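Local coordinates for protein alpha-1,2-mannosidase (Bacteroides thetaiotaomicron, PDB 2WW2) that probably hydrolyses alpha-mannosidic linkages with inversion at the anomeric carbon, as a calcium-dependent member of glycoside hydrolase family 92, at residues 153-158 with 166-171; 195-200 with 208-213; 268-273 with 346-351; 336-341 with 631-636. All blocks are in the same frame, centred on the assembly; numbering follows the deposited sequence.

Interaction 1. Residues 153-158 with 166-171; sequences GSSITI and KGATRY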
loop_
_atom_site.group_PDB
_atom_site.type_symbol
_atom_site.label_atom_id
_atom_site.label_comp_id
_atom_site.label_asym_id
_atom_site.label_seq_id
_atom_site.Cartn_x
_atom_site.Cartn_y
_atom_site.Cartn_z
ATOM N N GLY A 153 -41.116 -15.484 -19.593
ATOM C CA GLY A 153 -42.544 -15.671 -19.895
ATOM C C GLY A 153 -43.204 -14.384 -20.371
ATOM O O GLY A 153 -43.856 -13.682 -19.594
ATOM N N SER A 154 -43.029 -14.076 -21.647
ATOM C CA SER A 154 -43.543 -12.834 -22.225
ATOM C C SER A 154 -44.477 -13.160 -23.390
ATOM O O SER A 154 -44.604 -14.328 -23.794
ATOM C CB SER A 154 -42.381 -11.969 -22.708
ATOM O OG SER A 154 -41.538 -12.715 -23.568
ATOM N N SER A 155 -45.140 -12.134 -23.926
ATOM C CA SER A 155 -46.029 -12.321 -25.080
ATOM C C SER A 155 -46.064 -11.039 -25.886
ATOM O O SER A 155 -45.924 -9.931 -25.336
ATOM C CB SER A 155 -47.444 -12.662 -24.621
ATOM O OG SER A 155 -47.958 -11.600 -23.817
ATOM N N ILE A 156 -46.249 -11.193 -27.191
ATOM C CA ILE A 156 -46.383 -10.065 -28.091
ATOM C C ILE A 156 -47.492 -10.352 -29.091
ATOM O O ILE A 156 -47.609 -11.473 -29.589
ATOM C CB ILE A 156 -45.085 -9.834 -28.908
ATOM C CG1 ILE A 156 -43.875 -9.667 -27.983
ATOM C CG2 ILE A 156 -45.222 -8.591 -29.803
ATOM C CD1 ILE A 156 -42.538 -9.595 -28.754
ATOM N N THR A 157 -48.301 -9.334 -29.381
ATOM C CA THR A 157 -49.305 -9.422 -30.431
ATOM C C THR A 157 -49.124 -8.255 -31.396
ATOM O O THR A 157 -48.949 -7.116 -30.980
ATOM C CB THR A 157 -50.736 -9.426 -29.850
ATOM O OG1 THR A 157 -50.894 -10.556 -28.984
ATOM C CG2 THR A 157 -51.776 -9.505 -30.964
ATOM N N ILE A 158 -49.142 -8.549 -32.688
ATOM C CA ILE A 158 -48.993 -7.515 -33.705
ATOM C C ILE A 158 -50.330 -7.324 -34.382
ATOM O O ILE A 158 -51.025 -8.291 -34.659
ATOM C CB ILE A 158 -47.997 -7.948 -34.807
ATOM C CG1 ILE A 158 -46.684 -8.449 -34.204
ATOM C CG2 ILE A 158 -47.765 -6.790 -35.828
ATOM C CD1 ILE A 158 -45.709 -8.996 -35.238
ATOM N N LYS A 166 -48.652 -4.845 -29.165
ATOM C CA LYS A 166 -48.898 -4.852 -27.728
ATOM C C LYS A 166 -48.211 -6.073 -27.141
ATOM O O LYS A 166 -47.912 -7.018 -27.868
ATOM C CB LYS A 166 -50.404 -4.907 -27.450
ATOM C CG LYS A 166 -51.150 -3.680 -27.994
ATOM C CD LYS A 166 -52.654 -3.739 -27.705
ATOM C CE LYS A 166 -53.340 -2.504 -28.280
ATOM N NZ LYS A 166 -54.819 -2.657 -28.277
ATOM N N GLY A 167 -47.967 -6.080 -25.832
ATOM C CA GLY A 167 -47.338 -7.259 -25.241
ATOM C C GLY A 167 -47.258 -7.200 -23.733
ATOM O O GLY A 167 -47.699 -6.222 -23.103
ATOM N N ALA A 168 -46.697 -8.245 -23.147
ATOM C CA ALA A 168 -46.492 -8.244 -21.715
ATOM C C ALA A 168 -45.103 -8.764 -21.453
ATOM O O ALA A 168 -44.676 -9.752 -22.062
ATOM C CB ALA A 168 -47.535 -9.116 -21.016
ATOM N N THR A 169 -44.376 -8.084 -20.572
ATOM C CA THR A 169 -43.075 -8.574 -20.159
ATOM C C THR A 169 -43.151 -8.895 -18.679
ATOM O O THR A 169 -43.716 -8.125 -17.903
ATOM C CB THR A 169 -41.960 -7.545 -20.454
ATOM O OG1 THR A 169 -40.754 -7.974 -19.815
ATOM C CG2 THR A 169 -42.345 -6.132 -19.951
ATOM N N ARG A 170 -42.596 -10.034 -18.282
ATOM C CA ARG A 170 -42.677 -10.456 -16.886
ATOM C C ARG A 170 -41.304 -10.680 -16.239
ATOM O O ARG A 170 -41.214 -11.041 -15.059
ATOM C CB ARG A 170 -43.538 -11.723 -16.785
ATOM C CG ARG A 170 -44.973 -11.478 -17.204
ATOM C CD ARG A 170 -45.850 -12.744 -17.046
ATOM N NE ARG A 170 -47.198 -12.492 -17.543
ATOM C CZ ARG A 170 -47.535 -12.532 -18.831
ATOM N NH1 ARG A 170 -46.628 -12.825 -19.757
ATOM N NH2 ARG A 170 -48.786 -12.284 -19.199
ATOM N N TYR A 171 -40.240 -10.471 -17.012
ATOM C CA TYR A 171 -38.894 -10.623 -16.487
ATOM C C TYR A 171 -38.734 -9.828 -15.196
ATOM O O TYR A 171 -39.219 -8.692 -15.082
ATOM C CB TYR A 171 -37.856 -10.145 -17.503
ATOM C CG TYR A 171 -36.435 -10.126 -16.960
ATOM C CD1 TYR A 171 -35.647 -11.273 -16.971
ATOM C CD2 TYR A 171 -35.882 -8.953 -16.443
ATOM C CE1 TYR A 171 -34.340 -11.247 -16.476
ATOM C CE2 TYR A 171 -34.581 -8.916 -15.939
ATOM C CZ TYR A 171 -33.817 -10.071 -15.976
ATOM O OH TYR A 171 -32.549 -10.037 -15.492
HETATM O O HOH W 1 -49.932 -11.998 -21.858
#

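Interaction 2. Residues 195-200 with 208-213; sequences YGTYNG and TDVAAD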
loop_
_atom_site.group_PDB
_atom_site.type_symbol
_atom_site.label_atom_id
_atom_site.label_comp_id
_atom_site.label_asym_id
_atom_site.label_seq_id
_atom_site.Cartn_x
_atom_site.Cartn_y
_atom_site.Cartn_z
ATOM N N TYR A 195 -44.056 -8.758 -41.289
ATOM C CA TYR A 195 -43.998 -8.861 -39.839
ATOM C C TYR A 195 -43.870 -10.334 -39.479
ATOM O O TYR A 195 -44.100 -11.221 -40.311
ATOM C CB TYR A 195 -45.273 -8.278 -39.222
ATOM C CG TYR A 195 -46.488 -8.658 -40.057
ATOM C CD1 TYR A 195 -47.154 -9.853 -39.837
ATOM C CD2 TYR A 195 -46.916 -7.842 -41.105
ATOM C CE1 TYR A 195 -48.244 -10.221 -40.627
ATOM C CE2 TYR A 195 -47.994 -8.197 -41.906
ATOM C CZ TYR A 195 -48.655 -9.387 -41.657
ATOM O OH TYR A 195 -49.725 -9.752 -42.446
ATOM N N GLY A 196 -43.482 -10.601 -38.243
ATOM C CA GLY A 196 -43.368 -11.979 -37.785
ATOM C C GLY A 196 -42.998 -12.038 -36.320
ATOM O O GLY A 196 -42.703 -11.014 -35.687
ATOM N N THR A 197 -43.007 -13.244 -35.766
ATOM C CA THR A 197 -42.696 -13.403 -34.364
ATOM C C THR A 197 -41.559 -14.387 -34.205
ATOM O O THR A 197 -41.215 -15.108 -35.136
ATOM C CB THR A 197 -43.918 -13.890 -33.566
ATOM O OG1 THR A 197 -44.476 -15.043 -34.211
ATOM C CG2 THR A 197 -44.974 -12.798 -33.492
ATOM N N TYR A 198 -40.993 -14.425 -33.007
ATOM C CA TYR A 198 -39.877 -15.304 -32.698
ATOM C C TYR A 198 -40.118 -15.764 -31.279
ATOM O O TYR A 198 -40.467 -14.954 -30.415
ATOM C CB TYR A 198 -38.566 -14.507 -32.805
ATOM C CG TYR A 198 -37.307 -15.174 -32.279
ATOM C CD1 TYR A 198 -36.625 -16.128 -33.036
ATOM C CD2 TYR A 198 -36.759 -14.796 -31.053
ATOM C CE1 TYR A 198 -35.461 -16.716 -32.563
ATOM C CE2 TYR A 198 -35.599 -15.373 -30.572
ATOM C CZ TYR A 198 -34.955 -16.329 -31.329
ATOM O OH TYR A 198 -33.812 -16.902 -30.843
ATOM N N ASN A 199 -39.943 -17.057 -31.039
ATOM C CA ASN A 199 -40.266 -17.648 -29.745
ATOM C C ASN A 199 -39.032 -18.186 -29.029
ATOM O O ASN A 199 -39.150 -19.027 -28.135
ATOM C CB ASN A 199 -41.265 -18.781 -29.925
ATOM C CG ASN A 199 -40.684 -19.935 -30.733
ATOM O OD1 ASN A 199 -39.509 -19.905 -31.141
ATOM N ND2 ASN A 199 -41.500 -20.954 -30.975
ATOM N N GLY A 200 -37.856 -17.696 -29.421
ATOM C CA GLY A 200 -36.602 -18.102 -28.797
ATOM C C GLY A 200 -35.980 -19.278 -29.535
ATOM O O GLY A 200 -34.854 -19.677 -29.253
ATOM N N THR A 208 -48.604 -13.260 -35.860
ATOM C CA THR A 208 -48.835 -11.997 -35.188
ATOM C C THR A 208 -49.067 -12.179 -33.681
ATOM O O THR A 208 -49.307 -11.200 -32.961
ATOM C CB THR A 208 -50.060 -11.282 -35.794
ATOM O OG1 THR A 208 -51.162 -12.192 -35.796
ATOM C CG2 THR A 208 -49.799 -10.866 -37.233
ATOM N N ASP A 209 -49.017 -13.416 -33.193
ATOM C CA ASP A 209 -49.286 -13.630 -31.780
ATOM C C ASP A 209 -48.302 -14.667 -31.265
ATOM O O ASP A 209 -48.225 -15.762 -31.816
ATOM C CB ASP A 209 -50.725 -14.115 -31.595
ATOM C CG ASP A 209 -51.157 -14.098 -30.153
ATOM O OD1 ASP A 209 -50.863 -13.115 -29.438
ATOM O OD2 ASP A 209 -51.802 -15.069 -29.727
ATOM N N VAL A 210 -47.517 -14.314 -30.252
ATOM C CA VAL A 210 -46.523 -15.240 -29.726
ATOM C C VAL A 210 -46.497 -15.167 -28.199
ATOM O O VAL A 210 -46.730 -14.108 -27.616
ATOM C CB VAL A 210 -45.108 -14.989 -30.351
ATOM C CG1 VAL A 210 -44.578 -13.607 -29.973
ATOM C CG2 VAL A 210 -44.121 -16.086 -29.930
ATOM N N ALA A 211 -46.270 -16.304 -27.549
ATOM C CA ALA A 211 -46.049 -16.329 -26.101
ATOM C C ALA A 211 -45.108 -17.482 -25.841
ATOM O O ALA A 211 -45.325 -18.599 -26.327
ATOM C CB ALA A 211 -47.370 -16.525 -25.334
ATOM N N ALA A 212 -44.045 -17.209 -25.102
ATOM C CA ALA A 212 -43.060 -18.224 -24.741
ATOM C C ALA A 212 -42.195 -17.655 -23.639
ATOM O O ALA A 212 -42.427 -16.537 -23.173
ATOM C CB ALA A 212 -42.196 -18.574 -25.941
ATOM N N ASP A 213 -41.192 -18.417 -23.227
ATOM C CA ASP A 213 -40.208 -17.898 -22.283
ATOM C C ASP A 213 -39.628 -16.571 -22.800
ATOM O O ASP A 213 -39.663 -15.544 -22.106
ATOM C CB ASP A 213 -39.100 -18.932 -22.088
ATOM C CG ASP A 213 -37.937 -18.413 -21.242
ATOM O OD1 ASP A 213 -38.173 -17.743 -20.203
ATOM O OD2 ASP A 213 -36.785 -18.707 -21.621
HETATM O O HOH W 2 -46.284 -16.796 -33.187
#

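Interaction 3. Residues 268-273 with 346-351; sequences NNYLGR and YPEVSE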
loop_
_atom_site.group_PDB
_atom_site.type_symbol
_atom_site.label_atom_id
_atom_site.label_comp_id
_atom_site.label_asym_id
_atom_site.label_seq_id
_atom_site.Cartn_x
_atom_site.Cartn_y
_atom_site.Cartn_z
ATOM N N ASN A 268 -35.594 21.536 -16.933
ATOM C CA ASN A 268 -35.213 22.898 -16.593
ATOM C C ASN A 268 -35.985 23.409 -15.369
ATOM O O ASN A 268 -35.432 24.117 -14.526
ATOM C CB ASN A 268 -35.398 23.831 -17.793
ATOM C CG ASN A 268 -34.243 23.728 -18.776
ATOM O OD1 ASN A 268 -33.117 23.456 -18.378
ATOM N ND2 ASN A 268 -34.513 23.960 -20.051
ATOM N N ASN A 269 -37.270 23.068 -15.290
ATOM C CA ASN A 269 -38.092 23.457 -14.140
ATOM C C ASN A 269 -37.554 22.888 -12.819
ATOM O O ASN A 269 -37.393 23.614 -11.835
ATOM C CB ASN A 269 -39.553 23.016 -14.340
ATOM C CG ASN A 269 -40.304 23.882 -15.377
ATOM O OD1 ASN A 269 -39.805 24.926 -15.824
ATOM N ND2 ASN A 269 -41.514 23.457 -15.737
ATOM N N TYR A 270 -37.313 21.584 -12.788
ATOM C CA TYR A 270 -36.864 20.932 -11.555
ATOM C C TYR A 270 -35.398 21.244 -11.227
ATOM O O TYR A 270 -35.074 21.548 -10.072
ATOM C CB TYR A 270 -37.133 19.417 -11.589
ATOM C CG TYR A 270 -38.612 19.095 -11.396
ATOM C CD1 TYR A 270 -39.182 19.110 -10.129
ATOM C CD2 TYR A 270 -39.434 18.809 -12.482
ATOM C CE1 TYR A 270 -40.540 18.842 -9.947
ATOM C CE2 TYR A 270 -40.787 18.552 -12.312
ATOM C CZ TYR A 270 -41.324 18.566 -11.048
ATOM O OH TYR A 270 -42.651 18.292 -10.893
ATOM N N LEU A 271 -34.515 21.206 -12.228
ATOM C CA LEU A 271 -33.112 21.574 -11.971
ATOM C C LEU A 271 -33.038 23.023 -11.513
ATOM O O LEU A 271 -32.207 23.376 -10.672
ATOM C CB LEU A 271 -32.208 21.374 -13.204
ATOM C CG LEU A 271 -32.114 19.924 -13.720
ATOM C CD1 LEU A 271 -31.432 19.875 -15.088
ATOM C CD2 LEU A 271 -31.408 19.014 -12.702
ATOM N N GLY A 272 -33.892 23.865 -12.086
ATOM C CA GLY A 272 -33.824 25.310 -11.838
ATOM C C GLY A 272 -34.263 25.733 -10.450
ATOM O O GLY A 272 -34.150 26.911 -10.092
ATOM N N ARG A 273 -34.751 24.785 -9.652
ATOM C CA ARG A 273 -35.060 25.115 -8.263
ATOM C C ARG A 273 -33.818 25.463 -7.451
ATOM O O ARG A 273 -33.931 26.080 -6.393
ATOM C CB ARG A 273 -35.859 24.014 -7.572
ATOM C CG ARG A 273 -37.232 23.807 -8.186
ATOM C CD ARG A 273 -38.117 23.044 -7.227
ATOM N NE ARG A 273 -39.414 22.747 -7.821
ATOM C CZ ARG A 273 -40.300 21.931 -7.272
ATOM N NH1 ARG A 273 -40.001 21.334 -6.130
ATOM N NH2 ARG A 273 -41.472 21.702 -7.868
ATOM N N TYR A 346 -37.667 19.724 -2.981
ATOM C CA TYR A 346 -38.742 18.998 -3.660
ATOM C C TYR A 346 -39.688 18.334 -2.653
ATOM O O TYR A 346 -39.946 17.128 -2.735
ATOM C CB TYR A 346 -38.141 17.959 -4.626
ATOM C CG TYR A 346 -37.040 18.543 -5.501
ATOM C CD1 TYR A 346 -37.357 19.210 -6.689
ATOM C CD2 TYR A 346 -35.705 18.459 -5.131
ATOM C CE1 TYR A 346 -36.355 19.780 -7.484
ATOM C CE2 TYR A 346 -34.692 19.024 -5.923
ATOM C CZ TYR A 346 -35.041 19.673 -7.110
ATOM O OH TYR A 346 -34.065 20.232 -7.913
ATOM N N PRO A 347 -40.226 19.117 -1.698
ATOM C CA PRO A 347 -40.944 18.479 -0.590
ATOM C C PRO A 347 -42.262 17.840 -1.045
ATOM O O PRO A 347 -42.802 16.993 -0.337
ATOM C CB PRO A 347 -41.198 19.643 0.391
ATOM C CG PRO A 347 -41.202 20.861 -0.463
ATOM C CD PRO A 347 -40.143 20.574 -1.528
ATOM N N GLU A 348 -42.773 18.231 -2.214
ATOM C CA GLU A 348 -43.990 17.593 -2.724
ATOM C C GLU A 348 -43.676 16.130 -3.019
ATOM O O GLU A 348 -44.561 15.264 -2.952
ATOM C CB GLU A 348 -44.561 18.308 -3.971
ATOM C CG GLU A 348 -43.763 18.122 -5.254
ATOM C CD GLU A 348 -42.634 19.143 -5.434
ATOM O OE1 GLU A 348 -42.127 19.716 -4.442
ATOM O OE2 GLU A 348 -42.260 19.381 -6.587
ATOM N N VAL A 349 -42.409 15.848 -3.334
ATOM C CA VAL A 349 -42.009 14.459 -3.545
ATOM C C VAL A 349 -41.972 13.692 -2.219
ATOM O O VAL A 349 -42.557 12.607 -2.110
ATOM C CB VAL A 349 -40.673 14.360 -4.284
ATOM C CG1 VAL A 349 -40.288 12.873 -4.488
ATOM C CG2 VAL A 349 -40.808 15.081 -5.637
ATOM N N SER A 350 -41.348 14.283 -1.199
ATOM C CA SER A 350 -41.280 13.629 0.117
ATOM C C SER A 350 -42.675 13.407 0.696
ATOM O O SER A 350 -42.910 12.422 1.412
ATOM C CB SER A 350 -40.435 14.455 1.093
ATOM O OG SER A 350 -39.164 14.761 0.529
ATOM N N GLU A 351 -43.596 14.327 0.416
ATOM C CA GLU A 351 -44.985 14.152 0.876
ATOM C C GLU A 351 -45.560 12.816 0.383
ATOM O O GLU A 351 -46.261 12.123 1.129
ATOM C CB GLU A 351 -45.894 15.313 0.421
ATOM C CG GLU A 351 -45.645 16.626 1.169
ATOM C CD GLU A 351 -46.449 17.799 0.629
ATOM O OE1 GLU A 351 -47.079 17.684 -0.441
ATOM O OE2 GLU A 351 -46.449 18.849 1.286
HETATM O O HOH W 3 -43.842 18.664 -8.621
#

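Interaction 4. Residues 336-341 with 631-636; sequences RAVHPL and TSAWYV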
loop_
_atom_site.group_PDB
_atom_site.type_symbol
_atom_site.label_atom_id
_atom_site.label_comp_id
_atom_site.label_asym_id
_atom_site.label_seq_id
_atom_site.Cartn_x
_atom_site.Cartn_y
_atom_site.Cartn_z
ATOM N N ARG A 336 -29.291 9.448 3.571
ATOM C CA ARG A 336 -28.193 10.315 4.019
ATOM C C ARG A 336 -28.272 11.722 3.418
ATOM O O ARG A 336 -28.042 12.715 4.123
ATOM C CB ARG A 336 -26.809 9.667 3.731
ATOM C CG ARG A 336 -26.621 8.309 4.468
ATOM C CD ARG A 336 -25.474 7.420 3.961
ATOM N NE ARG A 336 -25.715 6.019 4.352
ATOM C CZ ARG A 336 -25.338 5.480 5.513
ATOM N NH1 ARG A 336 -24.694 6.216 6.408
ATOM N NH2 ARG A 336 -25.613 4.204 5.786
ATOM N N ALA A 337 -28.575 11.824 2.130
ATOM C CA ALA A 337 -28.582 13.144 1.492
ATOM C C ALA A 337 -29.644 13.298 0.405
ATOM O O ALA A 337 -30.137 14.398 0.172
ATOM C CB ALA A 337 -27.183 13.457 0.908
ATOM N N VAL A 338 -29.964 12.213 -0.292
ATOM C CA VAL A 338 -30.931 12.279 -1.400
ATOM C C VAL A 338 -32.329 12.686 -0.882
ATOM O O VAL A 338 -32.935 13.659 -1.346
ATOM C CB VAL A 338 -31.002 10.921 -2.187
ATOM C CG1 VAL A 338 -32.216 10.899 -3.109
ATOM C CG2 VAL A 338 -29.700 10.693 -3.009
ATOM N N HIS A 339 -32.860 11.945 0.078
ATOM C CA HIS A 339 -34.175 12.328 0.600
ATOM C C HIS A 339 -34.159 13.653 1.343
ATOM O O HIS A 339 -35.096 14.428 1.215
ATOM C CB HIS A 339 -34.808 11.179 1.391
ATOM C CG HIS A 339 -35.286 10.086 0.496
ATOM N ND1 HIS A 339 -36.485 10.164 -0.184
ATOM C CD2 HIS A 339 -34.684 8.946 0.076
ATOM C CE1 HIS A 339 -36.629 9.089 -0.940
ATOM N NE2 HIS A 339 -35.551 8.333 -0.800
ATOM N N PRO A 340 -33.087 13.933 2.113
ATOM C CA PRO A 340 -33.024 15.280 2.690
ATOM C C PRO A 340 -33.047 16.376 1.634
ATOM O O PRO A 340 -33.663 17.421 1.856
ATOM C CB PRO A 340 -31.703 15.276 3.441
ATOM C CG PRO A 340 -31.605 13.794 3.942
ATOM C CD PRO A 340 -32.134 13.000 2.750
ATOM N N LEU A 341 -32.381 16.168 0.496
ATOM C CA LEU A 341 -32.486 17.164 -0.569
ATOM C C LEU A 341 -33.954 17.322 -0.995
ATOM O O LEU A 341 -34.423 18.446 -1.211
ATOM C CB LEU A 341 -31.600 16.806 -1.784
ATOM C CG LEU A 341 -31.488 17.920 -2.840
ATOM C CD1 LEU A 341 -30.701 19.111 -2.306
ATOM C CD2 LEU A 341 -30.857 17.439 -4.193
ATOM N N THR A 631 -22.566 9.566 -4.330
ATOM C CA THR A 631 -22.323 10.858 -3.729
ATOM C C THR A 631 -22.977 12.015 -4.519
ATOM O O THR A 631 -22.668 13.161 -4.271
ATOM C CB THR A 631 -20.824 11.141 -3.598
ATOM O OG1 THR A 631 -20.270 11.301 -4.908
ATOM C CG2 THR A 631 -20.113 9.987 -2.862
ATOM N N SER A 632 -23.882 11.719 -5.447
ATOM C CA SER A 632 -24.530 12.792 -6.233
ATOM C C SER A 632 -25.182 13.884 -5.349
ATOM O O SER A 632 -24.929 15.064 -5.527
ATOM C CB SER A 632 -25.541 12.209 -7.235
ATOM O OG SER A 632 -26.679 11.649 -6.563
ATOM N N ALA A 633 -25.983 13.490 -4.368
ATOM C CA ALA A 633 -26.635 14.465 -3.488
ATOM C C ALA A 633 -25.629 15.120 -2.538
ATOM O O ALA A 633 -25.768 16.301 -2.162
ATOM C CB ALA A 633 -27.747 13.777 -2.688
ATOM N N TRP A 634 -24.614 14.348 -2.158
ATOM C CA TRP A 634 -23.531 14.865 -1.335
ATOM C C TRP A 634 -22.875 16.046 -2.067
ATOM O O TRP A 634 -22.591 17.100 -1.485
ATOM C CB TRP A 634 -22.500 13.759 -1.069
ATOM C CG TRP A 634 -21.390 14.158 -0.136
ATOM C CD1 TRP A 634 -21.310 13.889 1.204
ATOM C CD2 TRP A 634 -20.203 14.890 -0.470
ATOM N NE1 TRP A 634 -20.146 14.410 1.721
ATOM C CE2 TRP A 634 -19.447 15.023 0.714
ATOM C CE3 TRP A 634 -19.693 15.426 -1.661
ATOM C CZ2 TRP A 634 -18.215 15.684 0.747
ATOM C CZ3 TRP A 634 -18.480 16.095 -1.618
ATOM C CH2 TRP A 634 -17.752 16.211 -0.432
ATOM N N TYR A 635 -22.674 15.884 -3.363
ATOM C CA TYR A 635 -22.030 16.959 -4.129
ATOM C C TYR A 635 -22.957 18.174 -4.240
ATOM O O TYR A 635 -22.517 19.318 -4.100
ATOM C CB TYR A 635 -21.621 16.457 -5.509
ATOM C CG TYR A 635 -20.847 17.485 -6.334
ATOM C CD1 TYR A 635 -19.444 17.478 -6.367
ATOM C CD2 TYR A 635 -21.511 18.452 -7.064
ATOM C CE1 TYR A 635 -18.731 18.419 -7.114
ATOM C CE2 TYR A 635 -20.794 19.408 -7.815
ATOM C CZ TYR A 635 -19.422 19.377 -7.828
ATOM O OH TYR A 635 -18.729 20.285 -8.576
ATOM N N VAL A 636 -24.242 17.935 -4.482
ATOM C CA VAL A 636 -25.194 19.055 -4.603
ATOM C C VAL A 636 -25.244 19.873 -3.316
ATOM O O VAL A 636 -25.059 21.085 -3.329
ATOM C CB VAL A 636 -26.603 18.564 -5.016
ATOM C CG1 VAL A 636 -27.614 19.705 -4.940
ATOM C CG2 VAL A 636 -26.551 18.013 -6.442
#

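Interaction 1. Residues 153-158 with 166-171
Thr157 N donates to Lys166 O over 2.8 Å, the shortest direct hydrogen bond between the two segments and nearly straight at 174°. The return bond, Lys166 N to Thr157 O, measures 2.9 Å, which makes these two residues a hydrogen-bonded pair of an antiparallel beta hairpin. Two positions along, Ser155 and Ala168 exchange their backbone N-H and C=O groups in the same manner. The non-hydrogen-bonded pair between them, Ile156 and Gly167, brings its CA atoms to 4.1 Å; a side chain on Gly167 would run into Ser155 O. Beyond the strand proper, Arg170 extends the pairing with its side chain. Its CB, CG and CD all pass close to Gly153 O, and a bend at chi4 (81°) turns the guanidinium back, letting NH1 donate to Gly153 O at 2.9 Å. That oxygen lies in the guanidinium plane, although NH1 stands 41° above the carbonyl plane. Also near the guanidinium plane, but off the other terminal nitrogen, NH2 donates to a water 2.9 Å away, which also bonds Ser155 OG. A leucine in place of Arg170 would probably leave Gly153 O without this donor and the water less firmly anchored. The hairpin has a strand on each flank: 154-159 pairs with 209-212, 164-169 with 182-188, and Ile156 packs on Ala217 of strand 216-221.

Interaction 2. Residues 195-200 with 208-213
The Tyr195 ring meets Thr208 obliquely: methyl CG2 of Thr208 lies 3.8 Å from Tyr195 CE1 and about as far from CD1, and the two side chains run side by side in the same direction. Tyr198, whose CB is directed away from segment 208-213, has Gly200 N over one ring face, toward the rim. The contact is consistent with strands of two facing layers in the beta-sandwich expected of the family 92 N-terminal domain. The evidence is geometric: strands 195-198 and 209-212 run nearly parallel, 12° between their N-to-C directions, with short-segment axes 7.1 Å apart; Thr197 and Val210 each direct CB toward the other segment, and no direct hydrogen bond joins the two. Each strand has its hydrogen-bonded neighbours elsewhere, 194-198 in 203-205 and 216-221, and 209-212 in 154-159. At the middle, Thr197 and Val210 pass alongside one another, heading opposite ways, with Thr197 CB 3.6 Å from Val210 CB. With Thr197 OG1 between the backbone N and the carbonyl carbon (chi1 51°), CG2 is left to lie against Val210 CG1. The other methyl, Val210 CG2, reaches Asn199 CB at 3.9 Å, and Ala212 CB finishes the row 3.8 Å from Asn199 O. Asn199 OD1 meanwhile accepts from the backbone N atoms of Asp201 and Thr202. One water bridges the two segments, 2.7 Å from Thr197 OG1 and donating to Asp209 O at 2.6 Å.

Interaction 3. Residues 268-273 with 346-351
Glu348 reaches Arg273 because chi1 of 72° sets CG between the backbone N and the carbonyl carbon, and chi2 of -87° bends the chain so that the carboxylate meets the end of the extended Arg273 side chain. An end-on salt bridge results, one nitrogen to each oxygen. Arg273 NH2 donates to Glu348 OE2 at 2.8 Å, from the syn side but out of the carboxylate plane. Arg273 NH1 approaches the syn lone pair of Glu348 OE1 at 3.2 Å, nearly straight, and also donates to Leu345 O, at the end of helix 338-345. The Tyr270 ring edge carries CD1 over one guanidinium face, and its OH holds a water that donates to Glu348 OE2 at 2.7 Å. The guanidinium lies nearly parallel to the Tyr346 ring, planes 19° apart, with Arg273 NH1 3.4 Å from Tyr346 CD1. A second bond runs from Tyr346 OH to Tyr270 O, 2.7 Å, while Arg273 N reaches the same oxygen from the opposite face of its plane at 3.3 Å. Tyr346 CD1 lies at the edge of the Tyr270 ring, 3.9 Å from Tyr270 CD1. A methionine for Arg273 would probably leave the Glu348 carboxylate without its charge partner and would take a donor from Leu345 O. The contact joins helix ends, probably within the family 92 catalytic domain: helix 256-271 is tied to the first turn of helix 347-364.

Interaction 4. Residues 336-341 with 631-636
Apolar contacts carry this meeting, and Ala633 is at its middle. Its CB lies 3.7 Å from Ala337 CB and 3.7 Å from Val338 CG2, so one methyl is received by two neighbouring residues of the other segment. The same CB is also 3.6 Å from Val338 N, which places it against the backbone and not only against side chains. The CA atoms of Val338 and Ala633 are correspondingly close, 5.3 Å apart, a spacing consistent with the small side chain of Ala633. Ala337 CB adds a looser touch on Trp634 N. A turn further along each helix, Leu341 and Val636 cross at about a right angle, with Leu341 CD2 4.0 Å from Val636 CG1. Leu341 CG stands anti to its own nitrogen (chi1 -171°), and Val636 CG1 does likewise (chi1 172°), which, with Leu341 chi2 at 69°, brings CD2 toward Val636 CG1. Leu341 touches Leu291 and Thr294 of helix 281-294 as well.

Hydrogen bonds are confined to the segments and their surroundings, none crossing between them. Leu341 N bonds Ala337 O at 2.9 Å and Tyr635 N bonds Thr631 O at 2.9 Å, closing the first turn of each helix. Trp634 NE1 is satisfied by Gln588 O, and Thr631 OG1 bonds Asp627, a ligand of a bound sodium ion.

Overall this is close helix-to-helix packing with alanines at the nearest point and Leu341 and Val636 a turn on, joining the starts of helices 338-345 and 632-640 in the interior of the helix-rich catalytic domain, probably the (alpha/alpha)6 barrel of this family.

Interactions 1 and 2 belong to the N-terminal domain and share a neighbourhood: strands 154-159 and 209-212 pair, with Ile158 N 2.7 Å from Thr208 O in a backbone hydrogen bond. Interaction 1 is antiparallel strand pairing, by backbone bonds plus one arginine side-chain bond, partly buried; interaction 2 is a surface contact of facing strands, made by side chains and one water. Interactions 3 and 4 lie in the catalytic domain, their centres about 14 Å apart, linked by consecutive helices 338-345 and 347-364. There, interaction 3 uses charge and hydrogen bonds at helix ends, whereas the buried interaction 4 is purely apolar. The two pairs are well separated, with nearest atoms at least about 23 Å apart.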